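Local coordinates for tail fiber protein (PDB 5W5P) that probably recognises, and may cleave, the capsular polysaccharide of Acinetobacter baumannii as the trimeric tailspike of phage AM24, at residues A[127-132]-A[151-156]; A[248-251]-A[255-258]; A[260-265]-A[271-276]; A[282-287]-A[294-299]; A[331-336]-A[351-356]. One frame throughout, in Å; residues are numbered along the deposited sequence.

Contact 1: residues A[127-132]-A[151-156]; sequences KAVDVS and VGLPTN
Val129, on helix 122-132, sets both of its methyls against strand 151-153 near the start of the parallel beta-helix; a helix here, just ahead of strand 135-140, is consistent with the cap that closes the N-terminal end of such folds in tailspikes. The apolar contacts divide between the two branches. CG1 of Val129, placed anti to the backbone N (chi1 168°), serves the end of the strand and the proline just after it, 3.8 Å from Pro154 CD and 4.0 Å from Leu153 CD2. CG2 of Val129 looks back to the strand's beginning and meets Val151 CG1 at 3.8 Å, the two valines sliding past each other in opposite directions. Leu153 leaves its backbone pointing away from the helix, and the end of its chain comes back. Helix and strand run almost parallel, their axes 8.7 Å apart and inclined by 13°. Val129 also rests on Val136 of strand 135-140, and Val151 touches Val125 one turn earlier in the helix. Polar bonds flank the apolar contact. Ser132 OG ties down Ala128 O within the helix at 2.6 Å, while Gln126 hydrogen-bonds through NE2 to both Asp130 OD1 and Gly152 O. That same Gly152 O lies 3.7 Å from Val129 CG1.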
# COMPACT_ATOMS: atom_id res chain seq x y z
N LYS A 127 22.02 7.85 -31.72
CA LYS A 127 23.25 8.63 -31.58
C LYS A 127 23.27 9.38 -30.26
O LYS A 127 24.32 9.47 -29.60
CB LYS A 127 23.38 9.60 -32.76
CG LYS A 127 23.84 8.96 -34.06
CD LYS A 127 23.97 9.99 -35.17
CE LYS A 127 24.78 9.47 -36.34
NZ LYS A 127 25.17 10.58 -37.27
N ALA A 128 22.13 9.94 -29.85
CA ALA A 128 22.07 10.61 -28.55
C ALA A 128 22.26 9.63 -27.39
O ALA A 128 22.84 10.00 -26.37
CB ALA A 128 20.74 11.36 -28.41
N VAL A 129 21.79 8.39 -27.54
CA VAL A 129 22.01 7.38 -26.50
C VAL A 129 23.49 7.09 -26.34
O VAL A 129 24.01 7.01 -25.22
CB VAL A 129 21.23 6.08 -26.83
CG1 VAL A 129 21.67 4.94 -25.94
CG2 VAL A 129 19.73 6.30 -26.71
N ASP A 130 24.21 6.96 -27.46
CA ASP A 130 25.60 6.52 -27.41
C ASP A 130 26.50 7.54 -26.73
O ASP A 130 27.42 7.16 -26.00
CB ASP A 130 26.09 6.21 -28.83
CG ASP A 130 25.24 5.15 -29.51
OD1 ASP A 130 24.67 4.29 -28.80
OD2 ASP A 130 25.12 5.20 -30.75
N VAL A 131 26.26 8.84 -26.94
CA VAL A 131 27.13 9.86 -26.35
C VAL A 131 26.70 10.27 -24.95
O VAL A 131 27.45 10.98 -24.27
CB VAL A 131 27.21 11.11 -27.25
CG1 VAL A 131 27.66 10.73 -28.65
CG2 VAL A 131 25.86 11.82 -27.30
N SER A 132 25.53 9.84 -24.48
CA SER A 132 25.02 10.26 -23.18
C SER A 132 25.01 9.14 -22.15
O SER A 132 24.53 9.35 -21.03
CB SER A 132 23.61 10.82 -23.34
OG SER A 132 22.71 9.80 -23.75
N VAL A 151 15.65 1.22 -30.57
CA VAL A 151 16.87 1.87 -30.12
C VAL A 151 17.38 1.09 -28.92
O VAL A 151 16.63 0.78 -27.99
CB VAL A 151 16.61 3.34 -29.75
CG1 VAL A 151 17.76 3.90 -28.91
CG2 VAL A 151 16.42 4.17 -31.01
N GLY A 152 18.67 0.73 -28.95
CA GLY A 152 19.26 -0.09 -27.92
C GLY A 152 20.02 0.75 -26.92
O GLY A 152 20.84 1.59 -27.29
N LEU A 153 19.74 0.49 -25.61
CA LEU A 153 20.40 1.09 -24.46
C LEU A 153 21.67 0.32 -24.11
O LEU A 153 21.73 -0.91 -24.28
CB LEU A 153 19.46 1.11 -23.26
CG LEU A 153 18.31 2.11 -23.33
CD1 LEU A 153 17.41 1.96 -22.13
CD2 LEU A 153 18.84 3.53 -23.42
N PRO A 154 22.71 1.01 -23.64
CA PRO A 154 23.98 0.34 -23.33
C PRO A 154 23.82 -0.71 -22.24
O PRO A 154 22.89 -0.69 -21.43
CB PRO A 154 24.88 1.49 -22.86
CG PRO A 154 23.93 2.56 -22.42
CD PRO A 154 22.75 2.45 -23.34
N THR A 155 24.78 -1.64 -22.22
CA THR A 155 24.69 -2.80 -21.34
C THR A 155 25.05 -2.43 -19.91
O THR A 155 26.14 -1.90 -19.64
CB THR A 155 25.60 -3.92 -21.85
OG1 THR A 155 25.20 -4.28 -23.17
CG2 THR A 155 25.49 -5.14 -20.95
N ASN A 156 24.14 -2.71 -18.99
CA ASN A 156 24.34 -2.45 -17.57
C ASN A 156 23.63 -3.55 -16.81
O ASN A 156 22.41 -3.67 -16.89
CB ASN A 156 23.81 -1.06 -17.19
CG ASN A 156 24.11 -0.69 -15.75
OD1 ASN A 156 25.26 -0.43 -15.40
ND2 ASN A 156 23.07 -0.58 -14.94

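Contact 2: residues A[248-251]-A[255-258]; sequences PRRN and GYVQ
Arg249 NH2 is gripped twice: it donates to Tyr256 O over 2.8 Å in a nearly straight bond (N-H...O 165°), and it is also hydrogen-bonded to the hydroxyl of Tyr227. The arginine belongs to the loop that leads from strand 241-244 to strand 257-258 of the parallel beta-helix, and its flat end makes a cation-pi stack with the tyrosine just before that second strand. The guanidinium lies on the Tyr256 ring with the planes only 9° apart and the centres separated by 3.6 Å. One residue therefore holds the arginine by two groups, its pi face beneath the guanidinium and its own carbonyl close to the guanidinium plane. The carbonyl is not met on a lone pair, since NH2 stands above the C=O plane. Both side chains start with CG between the backbone N and the carbonyl carbon (chi1 67° for Arg249); from there the arginine runs extended to NE, which brings CG to 3.6 Å from Tyr256 CE1 and carries the guanidinium over the ring. NH1 is held from outside, in a salt bridge with Asp224 OD1 and a hydrogen bond to Gln247 O, which probably offsets the charge and restrains the group's rotation. The ring of Tyr256 also meets that of Phe280 at a steep angle. Arg250, exposed and in touch with a crystal neighbour, adds just a loose contact at the outer end of the tyrosine, its CB 4.0 Å from Tyr256 OH.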
# COMPACT_ATOMS: atom_id res chain seq x y z
N PRO A 248 11.27 -16.51 -25.51
CA PRO A 248 11.69 -17.47 -24.48
C PRO A 248 13.19 -17.40 -24.25
O PRO A 248 13.99 -17.30 -25.19
CB PRO A 248 11.28 -18.83 -25.07
CG PRO A 248 10.31 -18.50 -26.17
CD PRO A 248 10.72 -17.17 -26.70
N ARG A 249 13.58 -17.47 -22.98
CA ARG A 249 14.98 -17.42 -22.61
C ARG A 249 15.14 -17.93 -21.19
O ARG A 249 14.18 -17.97 -20.41
CB ARG A 249 15.55 -16.00 -22.73
CG ARG A 249 14.96 -15.03 -21.73
CD ARG A 249 15.05 -13.61 -22.24
NE ARG A 249 14.47 -12.67 -21.29
CZ ARG A 249 13.20 -12.30 -21.28
NH1 ARG A 249 12.35 -12.79 -22.18
NH2 ARG A 249 12.77 -11.44 -20.36
N ARG A 250 16.36 -18.34 -20.86
CA ARG A 250 16.73 -18.85 -19.53
C ARG A 250 15.85 -20.06 -19.23
O ARG A 250 15.77 -20.97 -20.06
CB ARG A 250 16.67 -17.72 -18.52
CG ARG A 250 17.81 -16.74 -18.65
CD ARG A 250 18.70 -16.79 -17.42
NE ARG A 250 18.21 -15.90 -16.37
CZ ARG A 250 17.91 -16.29 -15.14
NH1 ARG A 250 18.05 -17.56 -14.79
NH2 ARG A 250 17.47 -15.41 -14.25
N ASN A 251 15.18 -20.11 -18.07
CA ASN A 251 14.36 -21.25 -17.67
C ASN A 251 12.92 -21.14 -18.13
O ASN A 251 12.08 -21.93 -17.68
CB ASN A 251 14.38 -21.39 -16.14
CG ASN A 251 15.76 -21.21 -15.54
OD1 ASN A 251 16.66 -22.00 -15.79
ND2 ASN A 251 15.92 -20.15 -14.75
N GLY A 255 8.17 -15.63 -23.31
CA GLY A 255 8.73 -14.38 -22.85
C GLY A 255 8.27 -14.04 -21.45
O GLY A 255 7.29 -14.58 -20.94
N TYR A 256 8.98 -13.12 -20.81
CA TYR A 256 8.60 -12.68 -19.48
C TYR A 256 9.13 -11.28 -19.23
O TYR A 256 10.06 -10.81 -19.88
CB TYR A 256 9.10 -13.64 -18.41
CG TYR A 256 10.61 -13.80 -18.33
CD1 TYR A 256 11.26 -14.73 -19.12
CD2 TYR A 256 11.36 -13.02 -17.46
CE1 TYR A 256 12.63 -14.89 -19.05
CE2 TYR A 256 12.73 -13.16 -17.39
CZ TYR A 256 13.36 -14.10 -18.18
OH TYR A 256 14.73 -14.25 -18.10
N VAL A 257 8.51 -10.61 -18.26
CA VAL A 257 8.95 -9.31 -17.78
C VAL A 257 9.54 -9.51 -16.39
O VAL A 257 9.16 -10.42 -15.65
CB VAL A 257 7.79 -8.28 -17.76
CG1 VAL A 257 7.18 -8.13 -19.15
CG2 VAL A 257 6.73 -8.68 -16.75
N GLN A 258 10.50 -8.66 -16.04
CA GLN A 258 11.20 -8.80 -14.77
C GLN A 258 11.46 -7.43 -14.17
O GLN A 258 12.14 -6.60 -14.79
CB GLN A 258 12.50 -9.59 -14.94
CG GLN A 258 13.43 -9.52 -13.77
CD GLN A 258 14.71 -10.29 -14.00
OE1 GLN A 258 15.74 -9.99 -13.39
NE2 GLN A 258 14.66 -11.30 -14.86

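Contact 3: residues A[260-265]-A[271-276]; sequences VTIEEN and NRIIDS
Ile262 CD1 makes the closest contacts here: it reaches Ile273 CG2 at 3.7 Å and Ile274 CG1 at 3.9 Å. It thus sits against two consecutive isoleucines, touching a methyl branch of the first and the longer branch of the second. The main branch of Ile262 is fully extended (chi2 179°), and this carries CD1 across the interior, where the backbones stay well apart, with 8.7 Å between the CA atoms of Ile262 and Ile273. That two neighbours can face inward together follows from the corner the chain turns at Ile273. Around this trio, Leu242 and Val243 of strand 241-244 and Met231 of strand 229-232 close on Ile262, while Val282 and Val284 close on Ile274. Backbone hydrogen bonds tie Ile262 to Thr283 and Ser285 of the next coil. Beyond, on the outward side, Asp275 forms a salt bridge with Arg244, and Arg272 makes a cation-pi contact with Tyr297. Strand 260-263 lines the trimer interface, Thr261 and Glu263 packing on Phe288 and Arg286 of one neighbouring subunit; just past the strand, Glu264 OE1 forms a salt bridge to Lys232 of the other. Aliphatic rows meeting between two walls of stacked parallel strands are the interior of a parallel beta-helix, the central fold of many trimeric phage tailspikes.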
# COMPACT_ATOMS: atom_id res chain seq x y z
N VAL A 260 9.48 -4.61 -13.34
CA VAL A 260 8.92 -3.47 -14.07
C VAL A 260 7.91 -2.80 -13.15
O VAL A 260 6.99 -3.45 -12.65
CB VAL A 260 8.26 -3.91 -15.39
CG1 VAL A 260 7.52 -2.73 -16.03
CG2 VAL A 260 9.31 -4.47 -16.34
N THR A 261 8.09 -1.49 -12.93
CA THR A 261 7.20 -0.69 -12.11
C THR A 261 6.57 0.38 -12.99
O THR A 261 7.28 1.24 -13.52
CB THR A 261 7.94 -0.05 -10.93
OG1 THR A 261 8.43 -1.07 -10.06
CG2 THR A 261 7.02 0.90 -10.16
N ILE A 262 5.25 0.33 -13.14
CA ILE A 262 4.50 1.27 -13.96
C ILE A 262 3.60 2.06 -13.01
O ILE A 262 2.59 1.54 -12.52
CB ILE A 262 3.68 0.55 -15.04
CG1 ILE A 262 4.61 -0.29 -15.92
CG2 ILE A 262 2.87 1.53 -15.86
CD1 ILE A 262 3.90 -1.06 -17.01
N GLU A 263 3.97 3.32 -12.75
CA GLU A 263 3.37 4.09 -11.67
C GLU A 263 3.23 5.55 -12.08
O GLU A 263 4.13 6.12 -12.69
CB GLU A 263 4.21 3.97 -10.39
CG GLU A 263 3.52 4.45 -9.13
CD GLU A 263 4.36 4.24 -7.88
OE1 GLU A 263 3.82 4.39 -6.76
OE2 GLU A 263 5.56 3.93 -8.01
N GLU A 264 2.08 6.15 -11.72
CA GLU A 264 1.84 7.59 -11.88
C GLU A 264 1.93 8.04 -13.34
O GLU A 264 2.57 9.04 -13.67
CB GLU A 264 2.79 8.40 -10.99
CG GLU A 264 2.29 8.57 -9.56
CD GLU A 264 3.35 8.23 -8.51
OE1 GLU A 264 4.54 8.58 -8.73
OE2 GLU A 264 3.00 7.61 -7.48
N ASN A 265 1.25 7.30 -14.22
CA ASN A 265 1.17 7.63 -15.64
C ASN A 265 -0.26 8.00 -16.01
O ASN A 265 -1.19 7.84 -15.22
CB ASN A 265 1.65 6.46 -16.51
CG ASN A 265 3.11 6.15 -16.33
OD1 ASN A 265 3.98 6.95 -16.69
ND2 ASN A 265 3.40 4.98 -15.76
N ASN A 271 -4.07 -0.62 -25.79
CA ASN A 271 -4.59 -1.98 -25.95
C ASN A 271 -4.19 -2.86 -24.77
O ASN A 271 -4.98 -3.69 -24.32
CB ASN A 271 -4.10 -2.60 -27.26
CG ASN A 271 -4.73 -1.97 -28.48
OD1 ASN A 271 -5.89 -1.54 -28.44
ND2 ASN A 271 -3.97 -1.90 -29.57
N ARG A 272 -2.96 -2.71 -24.29
CA ARG A 272 -2.46 -3.44 -23.13
C ARG A 272 -1.49 -2.56 -22.37
O ARG A 272 -0.82 -1.70 -22.96
CB ARG A 272 -1.74 -4.75 -23.52
CG ARG A 272 -2.57 -5.74 -24.31
CD ARG A 272 -3.42 -6.61 -23.40
NE ARG A 272 -4.03 -7.71 -24.15
CZ ARG A 272 -5.23 -7.66 -24.71
NH1 ARG A 272 -5.70 -8.71 -25.37
NH2 ARG A 272 -5.97 -6.56 -24.60
N ILE A 273 -1.43 -2.76 -21.06
CA ILE A 273 -0.35 -2.17 -20.28
C ILE A 273 0.89 -3.04 -20.36
O ILE A 273 1.98 -2.58 -20.73
CB ILE A 273 -0.80 -1.95 -18.82
CG1 ILE A 273 -2.03 -1.05 -18.76
CG2 ILE A 273 0.33 -1.34 -18.01
CD1 ILE A 273 -2.58 -0.86 -17.35
N ILE A 274 0.74 -4.32 -20.03
CA ILE A 274 1.80 -5.31 -20.15
C ILE A 274 1.26 -6.47 -20.99
O ILE A 274 0.15 -6.95 -20.74
CB ILE A 274 2.29 -5.82 -18.78
CG1 ILE A 274 2.89 -4.67 -17.97
CG2 ILE A 274 3.30 -6.94 -18.95
CD1 ILE A 274 3.48 -5.10 -16.64
N ASP A 275 2.03 -6.89 -21.98
CA ASP A 275 1.63 -7.96 -22.90
C ASP A 275 2.71 -9.04 -22.88
O ASP A 275 3.73 -8.91 -23.56
CB ASP A 275 1.41 -7.40 -24.30
CG ASP A 275 0.89 -8.44 -25.27
OD1 ASP A 275 1.15 -8.30 -26.48
OD2 ASP A 275 0.23 -9.39 -24.81
N SER A 276 2.48 -10.10 -22.11
CA SER A 276 3.44 -11.20 -22.04
C SER A 276 2.72 -12.43 -21.48
O SER A 276 1.49 -12.50 -21.47
CB SER A 276 4.66 -10.79 -21.19
OG SER A 276 5.68 -11.77 -21.29

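Contact 4: residues A[282-287]-A[294-299]; sequences VTVSRN and GGVYLD
Val284 and Val296 mark where the two backbones come nearest, their CA atoms still 8.1 Å apart, too far for the strands to pair. Strands 282-285 and 294-298 run roughly opposite ways on facing walls, the chain having passed along strand 288-290 in between. Residues alternate along each: Val282, Val284, Val296 and Leu298 point inward, while Thr283, Ser285 and Tyr297 are on the other side. The inward valines of the centre reach toward each other tip to tip, Val284 CG2 lying 3.7 Å from Val296 CG2. On both residues this methyl is the one anti to the carbonyl carbon, with CG1 anti to the backbone N (chi1 180° for Val284), so matching branches meet head on. The second pair is looser: Val282 CG2 is 4.3 Å from Leu298 CD1. The four facing residues are buried, and Ile274 from the coil before and Ile309 and Leu325 from the coil after fill in around them. At the end of strand 282-285 the backbone of Arg286 adopts a left-handed conformation and turns the chain; Asn314 of the following coil spans this bend, its ND2 bound to Val284 O and its OD1 to Asn287 N. The guanidinium of Arg286 comes close to Arg286 of both neighbouring subunits, which places this turn at the trimer's centre. Inward aliphatic stacks are typical of the parallel beta-helix, and the bridging asparagine recalls the asparagine ladders of some members.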
# COMPACT_ATOMS: atom_id res chain seq x y z
N VAL A 282 6.37 -7.41 -10.44
CA VAL A 282 5.65 -6.51 -11.33
C VAL A 282 4.82 -5.56 -10.48
O VAL A 282 4.19 -5.98 -9.51
CB VAL A 282 4.76 -7.30 -12.32
CG1 VAL A 282 3.81 -6.36 -13.07
CG2 VAL A 282 5.63 -8.11 -13.27
N THR A 283 4.86 -4.27 -10.83
CA THR A 283 4.10 -3.25 -10.12
C THR A 283 3.37 -2.38 -11.13
O THR A 283 3.99 -1.86 -12.06
CB THR A 283 5.00 -2.38 -9.24
OG1 THR A 283 5.84 -3.21 -8.43
CG2 THR A 283 4.16 -1.49 -8.34
N VAL A 284 2.05 -2.26 -10.96
CA VAL A 284 1.26 -1.36 -11.79
C VAL A 284 0.29 -0.61 -10.88
O VAL A 284 -0.83 -1.08 -10.64
CB VAL A 284 0.52 -2.12 -12.91
CG1 VAL A 284 -0.29 -1.16 -13.75
CG2 VAL A 284 1.50 -2.90 -13.78
N SER A 285 0.71 0.55 -10.38
CA SER A 285 -0.02 1.25 -9.33
C SER A 285 -0.19 2.73 -9.64
O SER A 285 0.69 3.36 -10.23
CB SER A 285 0.69 1.10 -7.97
OG SER A 285 0.76 -0.26 -7.58
N ARG A 286 -1.34 3.28 -9.22
CA ARG A 286 -1.59 4.72 -9.21
C ARG A 286 -1.46 5.34 -10.60
O ARG A 286 -0.84 6.39 -10.79
CB ARG A 286 -0.68 5.42 -8.19
CG ARG A 286 -0.96 5.05 -6.74
CD ARG A 286 0.22 5.36 -5.82
NE ARG A 286 1.23 4.29 -5.82
CZ ARG A 286 1.20 3.23 -5.02
NH1 ARG A 286 0.22 3.08 -4.14
NH2 ARG A 286 2.15 2.31 -5.09
N ASN A 287 -2.06 4.69 -11.59
CA ASN A 287 -2.11 5.20 -12.95
C ASN A 287 -3.53 5.62 -13.30
O ASN A 287 -4.49 4.93 -12.95
CB ASN A 287 -1.62 4.17 -13.97
CG ASN A 287 -0.24 3.64 -13.67
OD1 ASN A 287 -0.08 2.62 -13.00
ND2 ASN A 287 0.77 4.33 -14.19
N GLY A 294 -7.24 -3.02 -22.32
CA GLY A 294 -6.64 -4.13 -21.60
C GLY A 294 -5.53 -3.68 -20.68
O GLY A 294 -4.83 -2.71 -20.98
N GLY A 295 -5.36 -4.36 -19.55
CA GLY A 295 -4.33 -4.00 -18.60
C GLY A 295 -3.16 -4.95 -18.56
O GLY A 295 -2.46 -5.12 -19.56
N VAL A 296 -2.94 -5.60 -17.42
CA VAL A 296 -1.80 -6.48 -17.22
C VAL A 296 -2.18 -7.88 -17.67
O VAL A 296 -2.94 -8.58 -17.00
CB VAL A 296 -1.35 -6.49 -15.75
CG1 VAL A 296 -0.05 -7.27 -15.61
CG2 VAL A 296 -1.18 -5.07 -15.24
N TYR A 297 -1.66 -8.30 -18.82
CA TYR A 297 -1.87 -9.65 -19.33
C TYR A 297 -0.58 -10.44 -19.11
O TYR A 297 0.44 -10.17 -19.75
CB TYR A 297 -2.24 -9.62 -20.81
CG TYR A 297 -3.71 -9.40 -21.10
CD1 TYR A 297 -4.40 -8.30 -20.58
CD2 TYR A 297 -4.42 -10.28 -21.91
CE1 TYR A 297 -5.74 -8.10 -20.86
CE2 TYR A 297 -5.76 -10.08 -22.20
CZ TYR A 297 -6.41 -8.99 -21.67
OH TYR A 297 -7.75 -8.80 -21.96
N LEU A 298 -0.64 -11.41 -18.18
CA LEU A 298 0.45 -12.34 -17.92
C LEU A 298 -0.18 -13.71 -17.67
O LEU A 298 -0.19 -14.23 -16.56
CB LEU A 298 1.31 -11.89 -16.73
CG LEU A 298 2.01 -10.53 -16.81
CD1 LEU A 298 2.47 -10.08 -15.42
CD2 LEU A 298 3.19 -10.57 -17.78
N ASP A 299 -0.75 -14.30 -18.72
CA ASP A 299 -1.62 -15.47 -18.60
C ASP A 299 -1.00 -16.74 -19.16
O ASP A 299 -1.69 -17.57 -19.76
CB ASP A 299 -2.97 -15.20 -19.26
CG ASP A 299 -2.84 -14.66 -20.68
OD1 ASP A 299 -1.70 -14.37 -21.11
OD2 ASP A 299 -3.87 -14.55 -21.36

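Contact 5: residues A[331-336]-A[351-356]; sequences GTFIGN and CLIELG
Phe333 and Ile353 slide past each other in opposite directions, and the contact rests on the tip of the isoleucine, its CD1 4.0 Å from Phe333 CD2 and 4.2 Å from Phe333 CE2. The phenylalanine has CG anti to its carbonyl carbon (chi1 -59°) and the ring plane turned nearly square to the plane of CA, CB and CG (chi2 80°), which projects the ring deep into the interior. Ile353 answers with an extended main branch (chi2 169°) that brings CD1 to one side of the ring; its approach is oblique. Leu355, two residues on and likewise extended, comes in obliquely as well and more loosely, CD2 4.5 Å from Phe333 CZ. The CA atoms of Phe333 and Ile353 remain 10.2 Å apart, so the ring bridges two opposing walls of the parallel beta-helix. Along the stack of coils Phe333 is also stacked on Phe369 of strand 365-375, a ring stack between successive turns, and Phe369 itself touches Ile353 and Leu355. Outside the interior, Ile334 packs against Ile334 of both neighbouring subunits. Asn372 of the following coil clasps the bend after strand 331-334, its ND2 bonded to Phe333 O and its OD1 to Asn336 N.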
# COMPACT_ATOMS: atom_id res chain seq x y z
N GLY A 331 0.24 -12.05 -4.72
CA GLY A 331 -0.42 -10.95 -5.42
C GLY A 331 -1.17 -10.06 -4.45
O GLY A 331 -1.73 -10.54 -3.46
N THR A 332 -1.17 -8.76 -4.74
CA THR A 332 -1.91 -7.78 -3.95
C THR A 332 -2.60 -6.80 -4.88
O THR A 332 -2.03 -6.37 -5.88
CB THR A 332 -0.99 -7.04 -2.97
OG1 THR A 332 0.27 -6.75 -3.59
CG2 THR A 332 -0.75 -7.87 -1.70
N PHE A 333 -3.85 -6.46 -4.55
CA PHE A 333 -4.64 -5.48 -5.31
C PHE A 333 -5.36 -4.60 -4.29
O PHE A 333 -6.42 -4.98 -3.78
CB PHE A 333 -5.64 -6.15 -6.24
CG PHE A 333 -5.01 -7.07 -7.26
CD1 PHE A 333 -4.62 -8.36 -6.90
CD2 PHE A 333 -4.82 -6.67 -8.57
CE1 PHE A 333 -4.05 -9.21 -7.81
CE2 PHE A 333 -4.25 -7.52 -9.50
CZ PHE A 333 -3.86 -8.80 -9.11
N ILE A 334 -4.80 -3.43 -4.00
CA ILE A 334 -5.23 -2.58 -2.89
C ILE A 334 -5.75 -1.26 -3.45
O ILE A 334 -5.00 -0.49 -4.05
CB ILE A 334 -4.11 -2.34 -1.88
CG1 ILE A 334 -3.43 -3.67 -1.51
CG2 ILE A 334 -4.63 -1.58 -0.66
CD1 ILE A 334 -2.41 -3.55 -0.39
N GLY A 335 -7.04 -1.00 -3.25
CA GLY A 335 -7.58 0.33 -3.44
C GLY A 335 -7.77 0.77 -4.87
O GLY A 335 -7.75 1.97 -5.14
N ASN A 336 -7.95 -0.16 -5.80
CA ASN A 336 -8.20 0.23 -7.17
C ASN A 336 -9.59 0.85 -7.31
O ASN A 336 -10.49 0.64 -6.49
CB ASN A 336 -8.06 -0.96 -8.11
CG ASN A 336 -6.62 -1.38 -8.30
OD1 ASN A 336 -5.79 -0.59 -8.76
ND2 ASN A 336 -6.31 -2.61 -7.92
N CYS A 351 -15.27 -10.49 -16.67
CA CYS A 351 -14.60 -10.25 -15.40
C CYS A 351 -13.66 -9.07 -15.56
O CYS A 351 -13.22 -8.75 -16.67
CB CYS A 351 -13.84 -11.49 -14.93
SG CYS A 351 -12.38 -11.92 -15.90
N LEU A 352 -13.37 -8.41 -14.44
CA LEU A 352 -12.36 -7.36 -14.42
C LEU A 352 -10.96 -7.92 -14.25
O LEU A 352 -10.00 -7.36 -14.79
CB LEU A 352 -12.67 -6.37 -13.30
CG LEU A 352 -13.59 -5.22 -13.69
CD1 LEU A 352 -14.01 -4.44 -12.47
CD2 LEU A 352 -12.90 -4.31 -14.72
N ILE A 353 -10.83 -9.01 -13.49
CA ILE A 353 -9.55 -9.65 -13.24
C ILE A 353 -9.73 -11.15 -13.39
O ILE A 353 -10.69 -11.72 -12.86
CB ILE A 353 -8.99 -9.30 -11.85
CG1 ILE A 353 -8.65 -7.81 -11.77
CG2 ILE A 353 -7.77 -10.16 -11.54
CD1 ILE A 353 -8.35 -7.33 -10.37
N GLU A 354 -8.82 -11.78 -14.11
CA GLU A 354 -8.74 -13.23 -14.20
C GLU A 354 -7.46 -13.69 -13.52
O GLU A 354 -6.39 -13.13 -13.78
CB GLU A 354 -8.78 -13.70 -15.65
CG GLU A 354 -8.38 -15.15 -15.84
CD GLU A 354 -8.35 -15.57 -17.30
OE1 GLU A 354 -9.37 -15.38 -18.00
OE2 GLU A 354 -7.30 -16.08 -17.74
N LEU A 355 -7.58 -14.67 -12.64
CA LEU A 355 -6.44 -15.30 -11.98
C LEU A 355 -6.41 -16.78 -12.34
O LEU A 355 -7.35 -17.32 -12.93
CB LEU A 355 -6.50 -15.12 -10.46
CG LEU A 355 -6.66 -13.70 -9.92
CD1 LEU A 355 -6.78 -13.70 -8.39
CD2 LEU A 355 -5.51 -12.79 -10.39
N GLY A 356 -5.31 -17.43 -11.97
CA GLY A 356 -5.26 -18.87 -12.05
C GLY A 356 -5.94 -19.52 -10.87
O GLY A 356 -5.90 -19.03 -9.74

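Overall arrangement
The contacts follow one another along the beta-helix. Contact 1 lies at its beginning, with the side chain of Val129 about 12 Å from a bound zinc ion, and its nearest atoms are about 10 Å from contact 2 and 26 Å from contact 5. Contacts 3 and 4 occupy adjacent coils, centres 5 Å apart; they share a salt bridge between Glu263 OE1 and Arg286 NE (2.8 Å). Contact 5 comes further along, its centre 9 Å from that of contact 4. Contact 2 joins this row through Val257, whose CG2 packs 3.7 Å from Val282 CG2 of contact 4 and whose CG1 lies 4.1 Å from Ile274 CG2 of contact 3.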